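Thiaminase-I (Naegleria gruberi, PDB 4HCW) belongs to the thiaminase I-like enzymes, whose fold resembles that of periplasmic binding proteins, with two mixed alpha/beta lobes in a single chain. Local coordinates at residues 143-148 and 204-208; 185-191 and 352-356; 118-124 and 227-233. One frame throughout, in Å; residues are numbered along the deposited sequence.

Contact 1 (143-148 and 204-208); sequences VGYEQI and DSTVV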
ATOM      1  N   VAL A 143     -12.651  14.499 -17.769  1.00 92.41           N
ATOM      2  CA  VAL A 143     -12.819  13.329 -18.628  1.00 92.41           C
ATOM      3  C   VAL A 143     -14.285  13.025 -18.943  1.00 92.41           C
ATOM      4  O   VAL A 143     -14.593  12.445 -19.984  1.00 92.41           O
ATOM      5  CB  VAL A 143     -12.145  12.074 -18.029  1.00119.05           C
ATOM      6  CG1 VAL A 143     -10.651  12.306 -17.863  1.00119.05           C
ATOM      7  CG2 VAL A 143     -12.784  11.699 -16.700  1.00119.05           C
ATOM      8  N   GLY A 144     -15.181  13.414 -18.043  1.00 88.61           N
ATOM      9  CA  GLY A 144     -16.602  13.203 -18.250  1.00 88.61           C
ATOM     10  C   GLY A 144     -17.120  11.887 -17.704  1.00 88.61           C
ATOM     11  O   GLY A 144     -16.509  11.277 -16.826  1.00 88.61           O
ATOM     12  N   TYR A 145     -18.255  11.447 -18.237  1.00100.99           N
ATOM     13  CA  TYR A 145     -18.939  10.252 -17.753  1.00100.99           C
ATOM     14  C   TYR A 145     -18.321   8.965 -18.298  1.00100.99           C
ATOM     15  O   TYR A 145     -18.222   8.781 -19.512  1.00100.99           O
ATOM     16  CB  TYR A 145     -20.425  10.325 -18.119  1.00 83.54           C
ATOM     17  CG  TYR A 145     -21.237   9.115 -17.716  1.00 83.54           C
ATOM     18  CD1 TYR A 145     -21.683   8.957 -16.410  1.00 83.54           C
ATOM     19  CD2 TYR A 145     -21.573   8.140 -18.645  1.00 83.54           C
ATOM     20  CE1 TYR A 145     -22.432   7.855 -16.038  1.00 83.54           C
ATOM     21  CE2 TYR A 145     -22.321   7.035 -18.284  1.00 83.54           C
ATOM     22  CZ  TYR A 145     -22.747   6.898 -16.979  1.00 83.54           C
ATOM     23  OH  TYR A 145     -23.493   5.798 -16.616  1.00 83.54           O
ATOM     24  N   GLU A 146     -17.913   8.084 -17.387  1.00122.64           N
ATOM     25  CA  GLU A 146     -17.329   6.786 -17.733  1.00122.64           C
ATOM     26  C   GLU A 146     -16.139   6.885 -18.686  1.00122.64           C
ATOM     27  O   GLU A 146     -16.264   6.612 -19.879  1.00122.64           O
ATOM     28  CB  GLU A 146     -18.390   5.843 -18.312  1.00 94.87           C
ATOM     29  CG  GLU A 146     -19.375   5.310 -17.286  1.00 94.87           C
ATOM     30  CD  GLU A 146     -20.347   4.308 -17.882  1.00 94.87           C
ATOM     31  OE1 GLU A 146     -20.351   4.149 -19.120  1.00 94.87           O
ATOM     32  OE2 GLU A 146     -21.103   3.681 -17.111  1.00 94.87           O
ATOM     33  N   GLN A 147     -14.985   7.267 -18.150  1.00116.84           N
ATOM     34  CA  GLN A 147     -13.775   7.383 -18.954  1.00116.84           C
ATOM     35  C   GLN A 147     -12.593   6.706 -18.267  1.00116.84           C
ATOM     36  O   GLN A 147     -11.860   5.937 -18.886  1.00116.84           O
ATOM     37  CB  GLN A 147     -13.456   8.854 -19.229  1.00136.61           C
ATOM     38  CG  GLN A 147     -13.039   9.137 -20.663  1.00136.61           C
ATOM     39  CD  GLN A 147     -14.166   8.904 -21.650  1.00136.61           C
ATOM     40  OE1 GLN A 147     -15.335   9.132 -21.339  1.00136.61           O
ATOM     41  NE2 GLN A 147     -13.822   8.440 -22.846  1.00136.61           N
ATOM     42  N   ILE A 148     -12.416   6.997 -16.982  1.00 72.34           N
ATOM     43  CA  ILE A 148     -11.322   6.435 -16.200  1.00 72.34           C
ATOM     44  C   ILE A 148     -11.611   4.981 -15.829  1.00 72.34           C
ATOM     45  O   ILE A 148     -12.770   4.588 -15.703  1.00 72.34           O
ATOM     46  CB  ILE A 148     -11.094   7.254 -14.909  1.00 82.84           C
ATOM     47  CG1 ILE A 148     -11.108   8.752 -15.218  1.00 82.84           C
ATOM     48  CG2 ILE A 148      -9.785   6.868 -14.235  1.00 82.84           C
ATOM     49  CD1 ILE A 148     -10.879   9.626 -14.006  1.00 82.84           C
ATOM     50  N   ASP A 204     -18.868   8.266 -11.265  1.00 95.58           N
ATOM     51  CA  ASP A 204     -19.532   8.477 -12.548  1.00 95.58           C
ATOM     52  C   ASP A 204     -18.533   8.536 -13.699  1.00 95.58           C
ATOM     53  O   ASP A 204     -18.897   8.345 -14.858  1.00 95.58           O
ATOM     54  CB  ASP A 204     -20.380   9.751 -12.518  1.00 88.65           C
ATOM     55  CG  ASP A 204     -21.630   9.601 -11.672  1.00 88.65           C
ATOM     56  OD1 ASP A 204     -22.124   8.461 -11.538  1.00 88.65           O
ATOM     57  OD2 ASP A 204     -22.119  10.622 -11.145  1.00 88.65           O
ATOM     58  N   SER A 205     -17.273   8.799 -13.371  1.00 91.47           N
ATOM     59  CA  SER A 205     -16.223   8.886 -14.379  1.00 91.47           C
ATOM     60  C   SER A 205     -15.510   7.550 -14.569  1.00 91.47           C
ATOM     61  O   SER A 205     -14.594   7.441 -15.383  1.00 91.47           O
ATOM     62  CB  SER A 205     -15.209   9.966 -14.003  1.00 73.92           C
ATOM     63  OG  SER A 205     -15.821  11.243 -13.963  1.00 73.92           O
ATOM     64  N   THR A 206     -15.932   6.539 -13.818  1.00 73.44           N
ATOM     65  CA  THR A 206     -15.304   5.226 -13.900  1.00 73.44           C
ATOM     66  C   THR A 206     -16.132   4.249 -14.726  1.00 73.44           C
ATOM     67  O   THR A 206     -17.347   4.152 -14.560  1.00 73.44           O
ATOM     68  CB  THR A 206     -15.054   4.619 -12.506  1.00 91.33           C
ATOM     69  OG1 THR A 206     -16.304   4.426 -11.832  1.00 91.33           O
ATOM     70  CG2 THR A 206     -14.169   5.534 -11.678  1.00 91.33           C
ATOM     71  N   VAL A 207     -15.462   3.525 -15.615  1.00 79.63           N
ATOM     72  CA  VAL A 207     -16.120   2.518 -16.436  1.00 79.63           C
ATOM     73  C   VAL A 207     -16.283   1.229 -15.642  1.00 79.63           C
ATOM     74  O   VAL A 207     -15.365   0.807 -14.936  1.00 79.63           O
ATOM     75  CB  VAL A 207     -15.310   2.225 -17.713  1.00114.84           C
ATOM     76  CG1 VAL A 207     -16.081   1.289 -18.633  1.00114.84           C
ATOM     77  CG2 VAL A 207     -14.966   3.519 -18.433  1.00114.84           C
ATOM     78  N   VAL A 208     -17.454   0.609 -15.746  1.00 84.01           N
ATOM     79  CA  VAL A 208     -17.690  -0.669 -15.090  1.00 84.01           C
ATOM     80  C   VAL A 208     -16.838  -1.746 -15.753  1.00 84.01           C
ATOM     81  O   VAL A 208     -17.295  -2.459 -16.647  1.00 84.01           O
ATOM     82  CB  VAL A 208     -19.174  -1.075 -15.142  1.00 89.08           C
ATOM     83  CG1 VAL A 208     -19.419  -2.309 -14.282  1.00 89.08           C
ATOM     84  CG2 VAL A 208     -20.052   0.076 -14.678  1.00 89.08           C
TER
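Ser205 O takes two backbone donors from the facing loop, Gln147 N at 2.8 Å and Ile148 N at 2.7 Å. They reach the oxygen from different directions: Ile148 N lies nearly in line with the C=O bond, though its N-H is bent (136°), whereas Gln147 N comes from above the carbonyl plane, 54° out of it. Two further backbone bonds flank this pair: Glu146 N gives to Asp204 O (2.7 Å), and Val207 N gives to Ile148 O (2.9 Å).

The hydroxyl Ser205 OG sits 2.9 Å from Gly144 O, with Ala140 O and Thr201 O as further partners, so this buried oxygen lies among carbonyls near the ends of two helices. Its first torsion (-63°) sets OG anti to its own carbonyl carbon and turns it to that cluster. The carboxylate of Asp204 turns instead to a salt bridge with Arg200.

Van der Waals contacts flank these bonds. Val207 CG2 lies against Glu146 C at 3.6 Å, and Val143 CG2 meets Ser205 CB at 4.0 Å. Glu146 CG rests over one face of the Tyr145 ring, offset toward the rim, and touches Thr206 O.

Joining the exits of helices 136-143 and 193-203, the arrangement is a pair of irregular loops tied by a single beta bridge, Ile148 with Thr206, four residues after Gly144, the positive-phi residue that follows the first helix.

Contact 2 (185-191 and 352-356); sequences PQSGDQV and VLRPF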
ATOM      1  N   PRO A 185     -19.320   7.022  10.110  1.00 78.91           N
ATOM      2  CA  PRO A 185     -20.781   7.019   9.975  1.00 78.91           C
ATOM      3  C   PRO A 185     -21.381   5.728  10.520  1.00 78.91           C
ATOM      4  O   PRO A 185     -20.996   4.642  10.089  1.00 78.91           O
ATOM      5  CB  PRO A 185     -20.988   7.098   8.460  1.00 91.32           C
ATOM      6  CG  PRO A 185     -19.771   7.788   7.957  1.00 91.32           C
ATOM      7  CD  PRO A 185     -18.649   7.302   8.828  1.00 91.32           C
ATOM      8  N   GLN A 186     -22.313   5.852  11.457  1.00 63.21           N
ATOM      9  CA  GLN A 186     -22.848   4.689  12.157  1.00 63.21           C
ATOM     10  C   GLN A 186     -24.208   4.258  11.612  1.00 63.21           C
ATOM     11  O   GLN A 186     -24.561   3.078  11.666  1.00 63.21           O
ATOM     12  CB  GLN A 186     -22.953   4.982  13.656  1.00110.84           C
ATOM     13  CG  GLN A 186     -22.887   3.748  14.538  1.00110.84           C
ATOM     14  CD  GLN A 186     -21.510   3.114  14.543  1.00110.84           C
ATOM     15  OE1 GLN A 186     -20.512   3.766  14.234  1.00110.84           O
ATOM     16  NE2 GLN A 186     -21.449   1.835  14.893  1.00110.84           N
ATOM     17  N   SER A 187     -24.967   5.214  11.089  1.00131.42           N
ATOM     18  CA  SER A 187     -26.316   4.939  10.608  1.00131.42           C
ATOM     19  C   SER A 187     -26.491   5.320   9.144  1.00131.42           C
ATOM     20  O   SER A 187     -26.592   4.456   8.273  1.00131.42           O
ATOM     21  CB  SER A 187     -27.344   5.686  11.461  1.00128.47           C
ATOM     22  OG  SER A 187     -27.256   5.301  12.822  1.00128.47           O
ATOM     23  N   GLY A 188     -26.532   6.621   8.884  1.00 75.08           N
ATOM     24  CA  GLY A 188     -26.752   7.133   7.546  1.00 75.08           C
ATOM     25  C   GLY A 188     -26.964   8.632   7.598  1.00 75.08           C
ATOM     26  O   GLY A 188     -26.668   9.350   6.643  1.00 75.08           O
ATOM     27  N   ASP A 189     -27.480   9.100   8.728  1.00 78.11           N
ATOM     28  CA  ASP A 189     -27.652  10.526   8.965  1.00 78.11           C
ATOM     29  C   ASP A 189     -26.324  11.159   9.371  1.00 78.11           C
ATOM     30  O   ASP A 189     -26.206  12.381   9.459  1.00 78.11           O
ATOM     31  CB  ASP A 189     -28.709  10.762  10.047  1.00121.31           C
ATOM     32  CG  ASP A 189     -28.526   9.855  11.249  1.00121.31           C
ATOM     33  OD1 ASP A 189     -29.034   8.714  11.217  1.00121.31           O
ATOM     34  OD2 ASP A 189     -27.878  10.282  12.228  1.00121.31           O
ATOM     35  N   GLN A 190     -25.329  10.312   9.614  1.00 84.06           N
ATOM     36  CA  GLN A 190     -23.994  10.770   9.970  1.00 84.06           C
ATOM     37  C   GLN A 190     -23.100  10.809   8.735  1.00 84.06           C
ATOM     38  O   GLN A 190     -21.971  11.295   8.787  1.00 84.06           O
ATOM     39  CB  GLN A 190     -23.380   9.855  11.032  1.00 85.14           C
ATOM     40  CG  GLN A 190     -24.239   9.683  12.275  1.00 85.14           C
ATOM     41  CD  GLN A 190     -23.611   8.751  13.291  1.00 85.14           C
ATOM     42  OE1 GLN A 190     -22.401   8.522  13.275  1.00 85.14           O
ATOM     43  NE2 GLN A 190     -24.431   8.202  14.179  1.00 85.14           N
ATOM     44  N   VAL A 191     -23.617  10.289   7.625  1.00 67.82           N
ATOM     45  CA  VAL A 191     -22.894  10.302   6.360  1.00 67.82           C
ATOM     46  C   VAL A 191     -22.840  11.716   5.789  1.00 67.82           C
ATOM     47  O   VAL A 191     -23.875  12.320   5.511  1.00 67.82           O
ATOM     48  CB  VAL A 191     -23.554   9.369   5.324  1.00 54.10           C
ATOM     49  CG1 VAL A 191     -22.883   9.516   3.966  1.00 54.10           C
ATOM     50  CG2 VAL A 191     -23.504   7.924   5.799  1.00 54.10           C
ATOM     51  N   VAL A 352     -22.229   1.087   5.452  1.00 70.06           N
ATOM     52  CA  VAL A 352     -23.103   2.229   5.680  1.00 70.06           C
ATOM     53  C   VAL A 352     -23.034   3.200   4.506  1.00 70.06           C
ATOM     54  O   VAL A 352     -24.056   3.721   4.053  1.00 70.06           O
ATOM     55  CB  VAL A 352     -22.727   2.968   6.983  1.00 57.59           C
ATOM     56  CG1 VAL A 352     -23.514   4.264   7.117  1.00 57.59           C
ATOM     57  CG2 VAL A 352     -22.957   2.069   8.187  1.00 57.59           C
ATOM     58  N   LEU A 353     -21.823   3.424   4.005  1.00 66.26           N
ATOM     59  CA  LEU A 353     -21.583   4.408   2.955  1.00 66.26           C
ATOM     60  C   LEU A 353     -22.138   4.004   1.589  1.00 66.26           C
ATOM     61  O   LEU A 353     -22.651   4.849   0.856  1.00 66.26           O
ATOM     62  CB  LEU A 353     -20.086   4.701   2.839  1.00 54.92           C
ATOM     63  CG  LEU A 353     -19.427   5.377   4.044  1.00 54.92           C
ATOM     64  CD1 LEU A 353     -17.915   5.358   3.906  1.00 54.92           C
ATOM     65  CD2 LEU A 353     -19.932   6.802   4.203  1.00 54.92           C
ATOM     66  N   ARG A 354     -22.033   2.721   1.256  1.00 72.48           N
ATOM     67  CA  ARG A 354     -22.393   2.228  -0.079  1.00 72.48           C
ATOM     68  C   ARG A 354     -23.759   2.649  -0.649  1.00 72.48           C
ATOM     69  O   ARG A 354     -23.836   3.036  -1.815  1.00 72.48           O
ATOM     70  CB  ARG A 354     -22.200   0.707  -0.190  1.00 64.54           C
ATOM     71  CG  ARG A 354     -20.789   0.302  -0.588  1.00 64.54           C
ATOM     72  CD  ARG A 354     -20.753  -1.097  -1.184  1.00 64.54           C
ATOM     73  NE  ARG A 354     -20.894  -2.136  -0.171  1.00 64.54           N
ATOM     74  CZ  ARG A 354     -19.871  -2.761   0.404  1.00 64.54           C
ATOM     75  NH1 ARG A 354     -18.626  -2.451   0.064  1.00 64.54           N
ATOM     76  NH2 ARG A 354     -20.090  -3.694   1.319  1.00 64.54           N
ATOM     77  N   PRO A 355     -24.838   2.573   0.156  1.00 68.21           N
ATOM     78  CA  PRO A 355     -26.128   3.017  -0.389  1.00 68.21           C
ATOM     79  C   PRO A 355     -26.132   4.491  -0.794  1.00 68.21           C
ATOM     80  O   PRO A 355     -26.906   4.883  -1.667  1.00 68.21           O
ATOM     81  CB  PRO A 355     -27.093   2.792   0.778  1.00 70.86           C
ATOM     82  CG  PRO A 355     -26.472   1.699   1.566  1.00 70.86           C
ATOM     83  CD  PRO A 355     -24.997   1.947   1.481  1.00 70.86           C
ATOM     84  N   PHE A 356     -25.269   5.288  -0.173  1.00 62.27           N
ATOM     85  CA  PHE A 356     -25.191   6.715  -0.467  1.00 62.27           C
ATOM     86  C   PHE A 356     -24.187   7.014  -1.576  1.00 62.27           C
ATOM     87  O   PHE A 356     -23.757   8.156  -1.745  1.00 62.27           O
ATOM     88  CB  PHE A 356     -24.822   7.499   0.795  1.00 74.95           C
ATOM     89  CG  PHE A 356     -25.793   7.315   1.925  1.00 74.95           C
ATOM     90  CD1 PHE A 356     -26.887   8.153   2.058  1.00 74.95           C
ATOM     91  CD2 PHE A 356     -25.615   6.301   2.851  1.00 74.95           C
ATOM     92  CE1 PHE A 356     -27.785   7.984   3.095  1.00 74.95           C
ATOM     93  CE2 PHE A 356     -26.509   6.127   3.889  1.00 74.95           C
ATOM     94  CZ  PHE A 356     -27.595   6.970   4.012  1.00 74.95           C
TER
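The C-terminal part of helix 343-353, with Phe356 beyond the 3-10 turn that follows, packs on the loop 185-191: Val352, Leu353 and Phe356 meet Pro185, Gly188 and Val191. No hydrogen bond crosses; the union is mostly apolar.

Val352 meets the loop with both its methyls. Its CG1, anti to the backbone N (chi1 172°), lies 3.9 Å from Val191 CG2 and approaches Ser187 O, while CG2 turns to Pro185 O at 3.8 Å. The two valine side chains run past each other in opposite directions. Leu353 sends only CD2 across: it touches Pro185 CG at 3.9 Å and Val191 CG1 at 4.0 Å, wedged between ring and branch.

Phe356 completes the set. Val191 CB stands over one face of its ring, and Val191 CG2 comes to 4.0 Å from Phe356 CD2. Farther out, Phe356 CZ lies 3.6 Å from Gly188 CA. Phe356 N bonds to Leu353 O across the turn (2.8 Å). The loop's own bonds, such as Val191 N to Gly188 O, are weak.

Around the contact, helix 158-169 lies against Pro185 and Leu353 through Tyr165, and Val161 also touches Leu353. Helix 193-203, directly after the loop, meets Val191 through Thr196 and Phe356 through Lys193; Thr196 OG1 also binds Phe356 O.

Contact 3 (118-124 and 227-233); sequences LCSNFLL and YYVGYSE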
ATOM      1  N   LEU A 118       5.857   0.209  -0.104  1.00 63.17           N
ATOM      2  CA  LEU A 118       5.179   1.478  -0.329  1.00 63.17           C
ATOM      3  C   LEU A 118       4.107   1.267  -1.389  1.00 63.17           C
ATOM      4  O   LEU A 118       4.386   0.736  -2.462  1.00 63.17           O
ATOM      5  CB  LEU A 118       6.174   2.543  -0.788  1.00 80.69           C
ATOM      6  CG  LEU A 118       6.076   3.918  -0.121  1.00 80.69           C
ATOM      7  CD1 LEU A 118       7.083   4.879  -0.731  1.00 80.69           C
ATOM      8  CD2 LEU A 118       4.665   4.479  -0.219  1.00 80.69           C
ATOM      9  N   CYS A 119       2.881   1.681  -1.086  1.00 77.67           N
ATOM     10  CA  CYS A 119       1.758   1.419  -1.976  1.00 77.67           C
ATOM     11  C   CYS A 119       0.833   2.629  -2.088  1.00 77.67           C
ATOM     12  O   CYS A 119       0.721   3.419  -1.152  1.00 77.67           O
ATOM     13  CB  CYS A 119       0.977   0.201  -1.480  1.00108.77           C
ATOM     14  SG  CYS A 119       0.006  -0.633  -2.746  1.00108.77           S
ATOM     15  N   SER A 120       0.176   2.764  -3.237  1.00 60.35           N
ATOM     16  CA  SER A 120      -0.752   3.866  -3.480  1.00 60.35           C
ATOM     17  C   SER A 120      -1.593   3.619  -4.731  1.00 60.35           C
ATOM     18  O   SER A 120      -1.239   2.795  -5.573  1.00 60.35           O
ATOM     19  CB  SER A 120       0.005   5.189  -3.625  1.00 91.63           C
ATOM     20  OG  SER A 120      -0.875   6.247  -3.961  1.00 91.63           O
ATOM     21  N   ASN A 121      -2.707   4.336  -4.846  1.00 81.96           N
ATOM     22  CA  ASN A 121      -3.531   4.270  -6.049  1.00 81.96           C
ATOM     23  C   ASN A 121      -3.047   5.261  -7.101  1.00 81.96           C
ATOM     24  O   ASN A 121      -3.567   6.372  -7.208  1.00 81.96           O
ATOM     25  CB  ASN A 121      -5.004   4.525  -5.721  1.00 68.91           C
ATOM     26  CG  ASN A 121      -5.641   3.379  -4.959  1.00 68.91           C
ATOM     27  OD1 ASN A 121      -5.969   2.341  -5.534  1.00 68.91           O
ATOM     28  ND2 ASN A 121      -5.831   3.567  -3.658  1.00 68.91           N
ATOM     29  N   PHE A 122      -2.050   4.852  -7.877  1.00 79.60           N
ATOM     30  CA  PHE A 122      -1.440   5.727  -8.872  1.00 79.60           C
ATOM     31  C   PHE A 122      -2.306   5.872 -10.116  1.00 79.60           C
ATOM     32  O   PHE A 122      -3.229   5.090 -10.336  1.00 79.60           O
ATOM     33  CB  PHE A 122      -0.064   5.198  -9.274  1.00 55.19           C
ATOM     34  CG  PHE A 122       0.885   5.030  -8.125  1.00 55.19           C
ATOM     35  CD1 PHE A 122       1.600   6.110  -7.638  1.00 55.19           C
ATOM     36  CD2 PHE A 122       1.071   3.788  -7.540  1.00 55.19           C
ATOM     37  CE1 PHE A 122       2.479   5.958  -6.583  1.00 55.19           C
ATOM     38  CE2 PHE A 122       1.947   3.629  -6.484  1.00 55.19           C
ATOM     39  CZ  PHE A 122       2.652   4.716  -6.005  1.00 55.19           C
ATOM     40  N   LEU A 123      -1.993   6.875 -10.931  1.00 81.41           N
ATOM     41  CA  LEU A 123      -2.676   7.073 -12.203  1.00 81.41           C
ATOM     42  C   LEU A 123      -1.799   6.613 -13.358  1.00 81.41           C
ATOM     43  O   LEU A 123      -0.800   7.255 -13.683  1.00 81.41           O
ATOM     44  CB  LEU A 123      -3.045   8.544 -12.395  1.00 73.37           C
ATOM     45  CG  LEU A 123      -3.746   8.898 -13.708  1.00 73.37           C
ATOM     46  CD1 LEU A 123      -5.045   8.117 -13.857  1.00 73.37           C
ATOM     47  CD2 LEU A 123      -4.002  10.395 -13.793  1.00 73.37           C
ATOM     48  N   LEU A 124      -2.174   5.499 -13.975  1.00 79.43           N
ATOM     49  CA  LEU A 124      -1.445   4.993 -15.129  1.00 79.43           C
ATOM     50  C   LEU A 124      -2.025   5.581 -16.408  1.00 79.43           C
ATOM     51  O   LEU A 124      -2.996   5.061 -16.960  1.00 79.43           O
ATOM     52  CB  LEU A 124      -1.497   3.465 -15.177  1.00 73.69           C
ATOM     53  CG  LEU A 124      -0.595   2.815 -16.228  1.00 73.69           C
ATOM     54  CD1 LEU A 124       0.867   3.108 -15.922  1.00 73.69           C
ATOM     55  CD2 LEU A 124      -0.845   1.317 -16.308  1.00 73.69           C
ATOM     56  N   TYR A 227      -6.913   6.001 -19.153  1.00100.00           N
ATOM     57  CA  TYR A 227      -6.725   6.303 -17.740  1.00100.00           C
ATOM     58  C   TYR A 227      -6.967   5.070 -16.878  1.00100.00           C
ATOM     59  O   TYR A 227      -7.930   4.333 -17.088  1.00100.00           O
ATOM     60  CB  TYR A 227      -7.661   7.433 -17.307  1.00 89.79           C
ATOM     61  CG  TYR A 227      -7.472   8.722 -18.077  1.00 89.79           C
ATOM     62  CD1 TYR A 227      -8.174   8.961 -19.252  1.00 89.79           C
ATOM     63  CD2 TYR A 227      -6.597   9.701 -17.625  1.00 89.79           C
ATOM     64  CE1 TYR A 227      -8.006  10.138 -19.958  1.00 89.79           C
ATOM     65  CE2 TYR A 227      -6.422  10.881 -18.323  1.00 89.79           C
ATOM     66  CZ  TYR A 227      -7.129  11.094 -19.488  1.00 89.79           C
ATOM     67  OH  TYR A 227      -6.959  12.268 -20.186  1.00 89.79           O
ATOM     68  N   TYR A 228      -6.088   4.854 -15.906  1.00 73.10           N
ATOM     69  CA  TYR A 228      -6.214   3.724 -14.993  1.00 73.10           C
ATOM     70  C   TYR A 228      -5.719   4.095 -13.601  1.00 73.10           C
ATOM     71  O   TYR A 228      -4.649   4.687 -13.449  1.00 73.10           O
ATOM     72  CB  TYR A 228      -5.440   2.514 -15.522  1.00 62.10           C
ATOM     73  CG  TYR A 228      -5.408   1.331 -14.576  1.00 62.10           C
ATOM     74  CD1 TYR A 228      -6.428   0.389 -14.576  1.00 62.10           C
ATOM     75  CD2 TYR A 228      -4.352   1.153 -13.691  1.00 62.10           C
ATOM     76  CE1 TYR A 228      -6.401  -0.694 -13.716  1.00 62.10           C
ATOM     77  CE2 TYR A 228      -4.318   0.075 -12.828  1.00 62.10           C
ATOM     78  CZ  TYR A 228      -5.344  -0.846 -12.845  1.00 62.10           C
ATOM     79  OH  TYR A 228      -5.310  -1.920 -11.987  1.00 62.10           O
ATOM     80  N   VAL A 229      -6.503   3.748 -12.586  1.00 87.28           N
ATOM     81  CA  VAL A 229      -6.107   3.983 -11.204  1.00 87.28           C
ATOM     82  C   VAL A 229      -6.079   2.674 -10.425  1.00 87.28           C
ATOM     83  O   VAL A 229      -7.031   1.893 -10.465  1.00 87.28           O
ATOM     84  CB  VAL A 229      -7.047   4.979 -10.499  1.00 67.59           C
ATOM     85  CG1 VAL A 229      -6.522   5.302  -9.109  1.00 67.59           C
ATOM     86  CG2 VAL A 229      -7.188   6.251 -11.320  1.00 67.59           C
ATOM     87  N   GLY A 230      -4.978   2.436  -9.722  1.00 68.51           N
ATOM     88  CA  GLY A 230      -4.818   1.230  -8.932  1.00 68.51           C
ATOM     89  C   GLY A 230      -3.420   1.130  -8.359  1.00 68.51           C
ATOM     90  O   GLY A 230      -2.588   2.012  -8.579  1.00 68.51           O
ATOM     91  N   TYR A 231      -3.159   0.057  -7.618  1.00 75.16           N
ATOM     92  CA  TYR A 231      -1.838  -0.162  -7.045  1.00 75.16           C
ATOM     93  C   TYR A 231      -0.836  -0.470  -8.150  1.00 75.16           C
ATOM     94  O   TYR A 231      -1.207  -0.972  -9.211  1.00 75.16           O
ATOM     95  CB  TYR A 231      -1.869  -1.311  -6.035  1.00110.50           C
ATOM     96  CG  TYR A 231      -2.975  -1.207  -5.011  1.00110.50           C
ATOM     97  CD1 TYR A 231      -3.049  -0.123  -4.147  1.00110.50           C
ATOM     98  CD2 TYR A 231      -3.938  -2.202  -4.899  1.00110.50           C
ATOM     99  CE1 TYR A 231      -4.056  -0.028  -3.205  1.00110.50           C
ATOM    100  CE2 TYR A 231      -4.948  -2.116  -3.960  1.00110.50           C
ATOM    101  CZ  TYR A 231      -5.002  -1.026  -3.116  1.00110.50           C
ATOM    102  OH  TYR A 231      -6.007  -0.936  -2.179  1.00110.50           O
ATOM    103  N   SER A 232       0.433  -0.166  -7.901  1.00 74.37           N
ATOM    104  CA  SER A 232       1.479  -0.431  -8.881  1.00 74.37           C
ATOM    105  C   SER A 232       1.658  -1.930  -9.107  1.00 74.37           C
ATOM    106  O   SER A 232       2.053  -2.357 -10.191  1.00 74.37           O
ATOM    107  CB  SER A 232       2.800   0.215  -8.456  1.00 60.32           C
ATOM    108  OG  SER A 232       3.140  -0.137  -7.127  1.00 60.32           O
ATOM    109  N   GLU A 233       1.351  -2.726  -8.086  1.00 69.59           N
ATOM    110  CA  GLU A 233       1.459  -4.178  -8.183  1.00 69.59           C
ATOM    111  C   GLU A 233       0.454  -4.752  -9.178  1.00 69.59           C
ATOM    112  O   GLU A 233       0.631  -5.861  -9.680  1.00 69.59           O
ATOM    113  CB  GLU A 233       1.260  -4.835  -6.815  1.00 98.66           C
ATOM    114  CG  GLU A 233       2.160  -4.294  -5.718  1.00 98.66           C
ATOM    115  CD  GLU A 233       1.501  -3.185  -4.922  1.00 98.66           C
ATOM    116  OE1 GLU A 233       1.976  -2.032  -4.998  1.00 98.66           O
ATOM    117  OE2 GLU A 233       0.511  -3.469  -4.215  1.00 98.66           O
TER
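Leu124 N donates to Tyr228 O at 2.7 Å, with an N-H...O angle of 155°. The return bond from Tyr228 N to Leu124 O is weak. Two residues along, Gly230 N gives to Phe122 O (3.2 Å), and Phe122 N answers weakly to Gly230 O. CA-H groups support the same carbonyls, Val229 CA lying 3.2 Å from Phe122 O.

Leu123 and Val229 form the non-hydrogen-bonded pair between these rungs, and their side chains share one face: Leu123 CD1 meets Val229 CG2 at 3.8 Å. Leu124 CB comes to the edge of the Tyr228 ring, which stacks on Tyr214 and whose OH binds Ser234 OG. On the other face the Phe122 ring borders Ser232.

The two runs are thus antiparallel partners in the mixed sheet, short strand 229-230 lying on the long, broken strand 110-125, which also pairs with strands 248-250, 260-267 and 302-303. Asn121 is the centre of an inverse gamma turn. Its side chain lies alongside Tyr231, pointing the same way with amide and ring planes 34° apart, and Asn121 OD1 stands over one ring face, 3.8 Å from Tyr231 CE1.

Before the turn, Cys119 SG makes an oblique sulfur-aromatic contact, 4.2 Å from the centroid of the Tyr231 ring. With SG anti to the backbone N (chi1 -157°), the sulfur also faces the Glu233 carboxylate, 3.2 Å from Glu233 OE2. The bend of the Glu233 chain at chi2 brings the carboxylate to the sulfur, and Ser232 OG, also bound to Leu300 O, lies 3.1 Å from Glu233 OE1.

Contact 3 is buried, its centre about 10 Å from the centre of the chain, whereas contacts 1 and 2 lie farther out, about 24 and 26 Å from it. Contact 1 is nested along the chain inside the loop that contact 3 closes, and the two touch: Ile148 CG2 packs on Tyr227 CB at 3.8 Å. Val149, the residue after 143-148, also bonds through its backbone to Tyr227 and Val229, carrying the loop onto the sheet. Contact 2 touches neither; its centre is about 24 Å from that of contact 1 and 27 Å from that of contact 3. Helix 193-203 spans the gap, with 185-191 before it and 204-208 after it.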